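EST1E (Clostridium proteoclasticum, PDB 2WTM) hydrolyses ester bonds as a promiscuous feruloyl esterase, probably through the catalytic triad of an alpha/beta hydrolase. Local coordinates at residues 74-79 with 167-172; 144-149 with 161-166. One frame throughout, in Å; residues are numbered along the deposited sequence.

Interaction 1: 74-79 with 167-172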
loop_
_atom_site.group_PDB
_atom_site.type_symbol
_atom_site.label_atom_id
_atom_site.label_comp_id
_atom_site.label_asym_id
_atom_site.label_seq_id
_atom_site.Cartn_x
_atom_site.Cartn_y
_atom_site.Cartn_z
ATOM N N PHE A 74 1.473 15.763 -6.993
ATOM C CA PHE A 74 0.462 15.641 -5.974
ATOM C C PHE A 74 -0.643 14.693 -6.409
ATOM O O PHE A 74 -1.132 13.840 -5.630
ATOM C CB PHE A 74 -0.135 17.040 -5.695
ATOM C CG PHE A 74 -1.264 17.018 -4.786
ATOM C CD1 PHE A 74 -1.063 17.037 -3.412
ATOM C CD2 PHE A 74 -2.582 16.878 -5.267
ATOM C CE1 PHE A 74 -2.141 16.976 -2.547
ATOM C CE2 PHE A 74 -3.689 16.823 -4.382
ATOM C CZ PHE A 74 -3.443 16.874 -3.028
ATOM N N GLU A 75 -1.037 14.819 -7.674
ATOM C CA GLU A 75 -2.173 14.039 -8.150
ATOM C C GLU A 75 -1.930 12.543 -8.099
ATOM O O GLU A 75 -2.909 11.791 -8.117
ATOM C CB GLU A 75 -2.564 14.450 -9.584
ATOM C CG GLU A 75 -1.567 14.116 -10.641
ATOM C CD GLU A 75 -1.756 14.942 -11.921
ATOM O OE1 GLU A 75 -1.501 16.164 -11.906
ATOM O OE2 GLU A 75 -2.149 14.344 -12.932
ATOM N N ASP A 76 -0.680 12.141 -8.132
ATOM C CA ASP A 76 -0.358 10.703 -8.210
ATOM C C ASP A 76 -0.043 10.154 -6.821
ATOM O O ASP A 76 0.414 9.012 -6.704
ATOM C CB ASP A 76 0.866 10.539 -9.087
ATOM C CG ASP A 76 0.557 10.792 -10.537
ATOM O OD1 ASP A 76 -0.477 10.340 -10.993
ATOM O OD2 ASP A 76 1.357 11.453 -11.228
ATOM N N HIS A 77 -0.161 10.953 -5.773
ATOM C CA HIS A 77 0.139 10.411 -4.399
ATOM C C HIS A 77 -0.995 9.578 -3.913
ATOM O O HIS A 77 -2.138 9.779 -4.282
ATOM C CB HIS A 77 0.469 11.522 -3.424
ATOM C CG HIS A 77 -0.640 12.026 -2.554
ATOM N ND1 HIS A 77 -1.457 13.078 -2.913
ATOM C CD2 HIS A 77 -0.992 11.695 -1.285
ATOM C CE1 HIS A 77 -2.272 13.366 -1.891
ATOM N NE2 HIS A 77 -2.021 12.528 -0.892
ATOM N N THR A 78 -0.680 8.562 -3.060
ATOM C CA THR A 78 -1.671 7.736 -2.420
ATOM C C THR A 78 -1.048 7.425 -1.043
ATOM O O THR A 78 0.158 7.568 -0.765
ATOM C CB THR A 78 -1.931 6.385 -3.109
ATOM O OG1 THR A 78 -0.821 5.502 -2.897
ATOM C CG2 THR A 78 -2.233 6.525 -4.620
ATOM N N LEU A 79 -1.848 6.873 -0.181
ATOM C CA LEU A 79 -1.371 6.434 1.148
ATOM C C LEU A 79 -0.384 5.272 1.045
ATOM O O LEU A 79 0.461 5.100 1.933
ATOM C CB LEU A 79 -2.543 6.038 2.073
ATOM C CG LEU A 79 -3.297 7.271 2.581
ATOM C CD1 LEU A 79 -4.645 6.854 3.200
ATOM C CD2 LEU A 79 -2.511 8.061 3.517
ATOM N N LYS A 167 -5.277 18.653 -8.346
ATOM C CA LYS A 167 -5.968 17.552 -8.950
ATOM C C LYS A 167 -5.541 16.289 -8.187
ATOM O O LYS A 167 -4.415 16.167 -7.795
ATOM C CB LYS A 167 -5.497 17.383 -10.400
ATOM C CG LYS A 167 -5.662 18.525 -11.360
ATOM C CD LYS A 167 -5.106 18.124 -12.718
ATOM C CE LYS A 167 -5.360 19.114 -13.855
ATOM N NZ LYS A 167 -4.796 18.515 -15.127
ATOM N N LEU A 168 -6.430 15.325 -8.094
ATOM C CA LEU A 168 -6.098 14.081 -7.417
ATOM C C LEU A 168 -6.702 12.920 -8.204
ATOM O O LEU A 168 -7.919 12.882 -8.378
ATOM C CB LEU A 168 -6.587 14.113 -5.987
ATOM C CG LEU A 168 -6.253 12.915 -5.091
ATOM C CD1 LEU A 168 -4.689 12.936 -4.861
ATOM C CD2 LEU A 168 -7.018 12.946 -3.795
ATOM N N LYS A 169 -5.887 11.920 -8.573
ATOM C CA LYS A 169 -6.431 10.738 -9.242
ATOM C C LYS A 169 -7.244 9.886 -8.305
ATOM O O LYS A 169 -6.995 9.785 -7.118
ATOM C CB LYS A 169 -5.314 9.927 -9.892
ATOM C CG LYS A 169 -4.644 10.631 -11.044
ATOM C CD LYS A 169 -3.584 9.846 -11.663
ATOM C CE LYS A 169 -3.028 10.670 -12.903
ATOM N NZ LYS A 169 -1.768 9.977 -13.401
ATOM N N GLY A 170 -8.284 9.230 -8.834
ATOM C CA GLY A 170 -9.147 8.406 -7.962
ATOM C C GLY A 170 -8.442 7.197 -7.416
ATOM O O GLY A 170 -8.921 6.608 -6.443
ATOM N N ASN A 171 -7.245 6.919 -7.915
ATOM C CA ASN A 171 -6.426 5.869 -7.299
ATOM C C ASN A 171 -6.200 6.172 -5.791
ATOM O O ASN A 171 -6.091 5.265 -4.973
ATOM C CB ASN A 171 -5.026 5.797 -7.953
ATOM C CG ASN A 171 -5.077 5.234 -9.364
ATOM O OD1 ASN A 171 -6.118 4.657 -9.753
ATOM N ND2 ASN A 171 -4.019 5.428 -10.149
ATOM N N TYR A 172 -6.068 7.443 -5.424
ATOM C CA TYR A 172 -5.938 7.811 -3.997
ATOM C C TYR A 172 -7.100 7.106 -3.230
ATOM O O TYR A 172 -6.849 6.510 -2.171
ATOM C CB TYR A 172 -5.972 9.345 -3.797
ATOM C CG TYR A 172 -5.939 9.731 -2.319
ATOM C CD1 TYR A 172 -4.832 10.213 -1.724
ATOM C CD2 TYR A 172 -7.049 9.557 -1.528
ATOM C CE1 TYR A 172 -4.806 10.471 -0.385
ATOM C CE2 TYR A 172 -7.049 9.802 -0.183
ATOM C CZ TYR A 172 -5.924 10.295 0.396
ATOM O OH TYR A 172 -5.894 10.593 1.755
HETATM O O HOH W 1 1.155 11.640 -13.784
HETATM O O HOH W 2 -4.708 7.006 -0.631
#
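His77 receives the ring edge of Tyr172 on one face of its imidazole, an offset edge-to-face pair with the planes at 70° and Tyr172 CE1 3.5 Å from His77 NE2. Within its own plane the imidazole donates from ND1 to Phe74 O at 2.8 Å, a carbonyl that also accepts His77 N. NE2 bonds to Gln109, which takes the Tyr172 hydroxyl as well, and these polar ties hold the imidazole in its rotation. Phe74 has His77 ND1 over one face near the rim. With CG anti to the backbone N (chi1 174°), the Phe74 ring is carried to the Lys167 carbonyl, whose O lies at its edge, 3.2 Å from CD2. Leu168 reaches both rings with one methyl, CD1 standing 4.0 Å from Phe74 CE2. Over the centre of one Tyr172 face sits a water that joins Leu79 N to Tyr172 O.

Lys169 supplies the direct polar links. Its backbone N meets a lone pair of Glu75 O at 3.0 Å, nearly straight at 171°. Its extended side chain then passes Glu75 O, and NZ forms a salt bridge with the syn lone pair of Asp76 OD1 (2.8 Å). Glu75 OE2, 4.4 Å from NZ, probably adds only long-range attraction.

The loop before helix 79-93, with Thr78 as N-cap to Lys81 N, is thus fastened to the end of strand 166-169 and the start of helix 171-176. Leu79 packs on helix 109-120, which starts at the probable nucleophile elbow, and Asn171 reaches Asp91 of the second subunit.

Interaction 2: 144-149 with 161-166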
loop_
_atom_site.group_PDB
_atom_site.type_symbol
_atom_site.label_atom_id
_atom_site.label_comp_id
_atom_site.label_asym_id
_atom_site.label_seq_id
_atom_site.Cartn_x
_atom_site.Cartn_y
_atom_site.Cartn_z
ATOM N N GLY A 144 -17.971 7.028 0.291
ATOM C CA GLY A 144 -18.045 7.894 -0.894
ATOM C C GLY A 144 -17.768 9.349 -0.594
ATOM O O GLY A 144 -18.330 10.243 -1.261
ATOM N N GLU A 145 -16.884 9.663 0.358
ATOM C CA GLU A 145 -16.443 11.036 0.484
ATOM C C GLU A 145 -14.921 11.129 0.744
ATOM O O GLU A 145 -14.310 10.207 1.338
ATOM C CB GLU A 145 -17.205 11.733 1.593
ATOM C CG GLU A 145 -16.591 13.046 2.037
ATOM C CD GLU A 145 -17.345 13.770 3.166
ATOM O OE1 GLU A 145 -18.541 13.440 3.364
ATOM O OE2 GLU A 145 -16.686 14.614 3.860
ATOM N N LEU A 146 -14.334 12.250 0.356
ATOM C CA LEU A 146 -12.976 12.543 0.705
ATOM C C LEU A 146 -12.895 14.034 0.966
ATOM O O LEU A 146 -13.035 14.829 0.030
ATOM C CB LEU A 146 -11.982 12.164 -0.420
ATOM C CG LEU A 146 -10.516 12.626 -0.184
ATOM C CD1 LEU A 146 -9.906 11.901 1.045
ATOM C CD2 LEU A 146 -9.702 12.423 -1.443
ATOM N N LEU A 147 -12.655 14.383 2.213
ATOM C CA LEU A 147 -12.408 15.766 2.631
ATOM C C LEU A 147 -13.491 16.717 2.077
ATOM O O LEU A 147 -13.167 17.737 1.452
ATOM C CB LEU A 147 -11.005 16.182 2.172
ATOM C CG LEU A 147 -9.796 15.431 2.707
ATOM C CD1 LEU A 147 -8.450 15.954 2.147
ATOM C CD2 LEU A 147 -9.772 15.445 4.256
ATOM N N GLY A 148 -14.752 16.332 2.189
ATOM C CA GLY A 148 -15.891 17.145 1.713
ATOM C C GLY A 148 -16.419 16.890 0.302
ATOM O O GLY A 148 -17.571 17.229 0.015
ATOM N N LEU A 149 -15.629 16.267 -0.567
ATOM C CA LEU A 149 -16.119 15.869 -1.876
ATOM C C LEU A 149 -16.853 14.589 -1.770
ATOM O O LEU A 149 -16.315 13.651 -1.201
ATOM C CB LEU A 149 -14.992 15.683 -2.879
ATOM C CG LEU A 149 -14.198 16.904 -3.257
ATOM C CD1 LEU A 149 -13.076 16.567 -4.223
ATOM C CD2 LEU A 149 -15.082 17.838 -3.926
ATOM N N ASP A 161 -10.960 17.389 -8.363
ATOM C CA ASP A 161 -10.291 18.682 -8.571
ATOM C C ASP A 161 -10.763 19.586 -7.433
ATOM O O ASP A 161 -11.964 19.864 -7.299
ATOM C CB ASP A 161 -10.705 19.311 -9.916
ATOM C CG ASP A 161 -9.940 18.790 -11.083
ATOM O OD1 ASP A 161 -9.454 17.620 -11.060
ATOM O OD2 ASP A 161 -9.624 19.578 -12.004
ATOM N N ALA A 162 -9.856 19.947 -6.524
ATOM C CA ALA A 162 -10.227 20.739 -5.350
ATOM C C ALA A 162 -8.921 21.254 -4.699
ATOM O O ALA A 162 -7.876 21.223 -5.356
ATOM C CB ALA A 162 -11.055 19.929 -4.417
ATOM N N TRP A 163 -9.027 21.806 -3.510
ATOM C CA TRP A 163 -7.820 22.181 -2.705
ATOM C C TRP A 163 -6.974 23.202 -3.445
ATOM O O TRP A 163 -5.805 22.992 -3.806
ATOM C CB TRP A 163 -7.024 20.880 -2.370
ATOM C CG TRP A 163 -7.954 19.839 -1.865
ATOM C CD1 TRP A 163 -8.623 19.880 -0.747
ATOM C CD2 TRP A 163 -8.328 18.601 -2.520
ATOM N NE1 TRP A 163 -9.434 18.814 -0.617
ATOM C CE2 TRP A 163 -9.276 18.016 -1.725
ATOM C CE3 TRP A 163 -8.006 18.010 -3.754
ATOM C CZ2 TRP A 163 -9.896 16.802 -2.042
ATOM C CZ3 TRP A 163 -8.654 16.781 -4.091
ATOM C CH2 TRP A 163 -9.544 16.199 -3.248
ATOM N N ASP A 164 -7.538 24.402 -3.707
ATOM C CA ASP A 164 -6.688 25.430 -4.334
ATOM C C ASP A 164 -5.956 25.090 -5.607
ATOM O O ASP A 164 -4.753 25.405 -5.843
ATOM C CB ASP A 164 -5.668 25.944 -3.339
ATOM C CG ASP A 164 -6.139 27.116 -2.618
ATOM O OD1 ASP A 164 -7.312 27.103 -2.131
ATOM O OD2 ASP A 164 -5.290 28.051 -2.517
ATOM N N GLY A 165 -6.699 24.513 -6.517
ATOM C CA GLY A 165 -6.223 24.267 -7.813
ATOM C C GLY A 165 -5.403 23.013 -8.042
ATOM O O GLY A 165 -4.693 22.915 -9.043
ATOM N N ARG A 166 -5.640 22.037 -7.161
ATOM C CA ARG A 166 -4.941 20.761 -7.260
ATOM C C ARG A 166 -5.881 19.740 -7.909
ATOM O O ARG A 166 -7.123 19.905 -7.965
ATOM C CB ARG A 166 -4.587 20.277 -5.875
ATOM C CG ARG A 166 -3.429 21.086 -5.306
ATOM C CD ARG A 166 -3.194 20.700 -3.912
ATOM N NE ARG A 166 -1.985 21.359 -3.414
ATOM C CZ ARG A 166 -2.018 22.484 -2.712
ATOM N NH1 ARG A 166 -3.175 23.045 -2.345
ATOM N NH2 ARG A 166 -0.861 23.033 -2.302
HETATM O O HOH W 3 -11.639 19.751 0.971
#
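Leu149 and Trp163 reach toward each other from opposite directions, CD1 of the leucine coming within 3.7 Å of CH2 on the benzene end of the indole. Leu146 crosses the indole at about a right angle and brings CD2 to 4.2 Å from the same Trp163 CH2. Leu147 also crosses it steeply, but at the pyrrole end, with its CD1 4.1 Å from Trp163 NE1. One face of the indole is occupied by its own neighbour, Ala162 CB, over the ring centre. Leu149 touches this methyl too: with CG beside the backbone N (chi1 -65°) and CD1 anti to CA (chi2 178°), its side chain puts CD1 3.9 Å from Ala162 CB.

The leucines are arrayed by a type I' turn from Leu146 to Leu149, closed by two backbone bonds between those residues. Trp163 begins the three-residue loop of the facing hairpin, where Ala162 and Arg166 pair and Arg166 NH1 reaches Trp163 O from above the carbonyl plane. Phe36 meets the indole in an edge-to-face ring pair.

The direct contact is mostly carbon-on-carbon packing, and a water links the segments, accepting from Trp163 NE1 (2.9 Å) and donating to Leu147 O (2.6 Å). The Leu147 side chain lies near the probable catalytic residues and about 5 Å from a bound phosphate, probably from the crystallisation liquor; an apolar surface here is consistent with a substrate-pocket wall.

How the interactions relate
Both contacts use the hairpin of strands 159-162 and 166-169: interaction 2 engages its turn, interaction 1 the far end of its second strand. Their centres are 11 Å apart, on the same side of the chain centre, and they meet directly, Leu168 CD2 packing 3.6 Å from Leu146 CD2. Along the chain, interaction 2 is nested within the loop closed by interaction 1. The hairpin belongs to the insertion between core strands 125-131 and 192-197, the region where alpha/beta hydrolases commonly carry a lid. Interaction 1 ties it to the loop preceding helix 79-93 of the core, whereas interaction 2 joins two turns inside the insertion, probably shaping the approach to the active site.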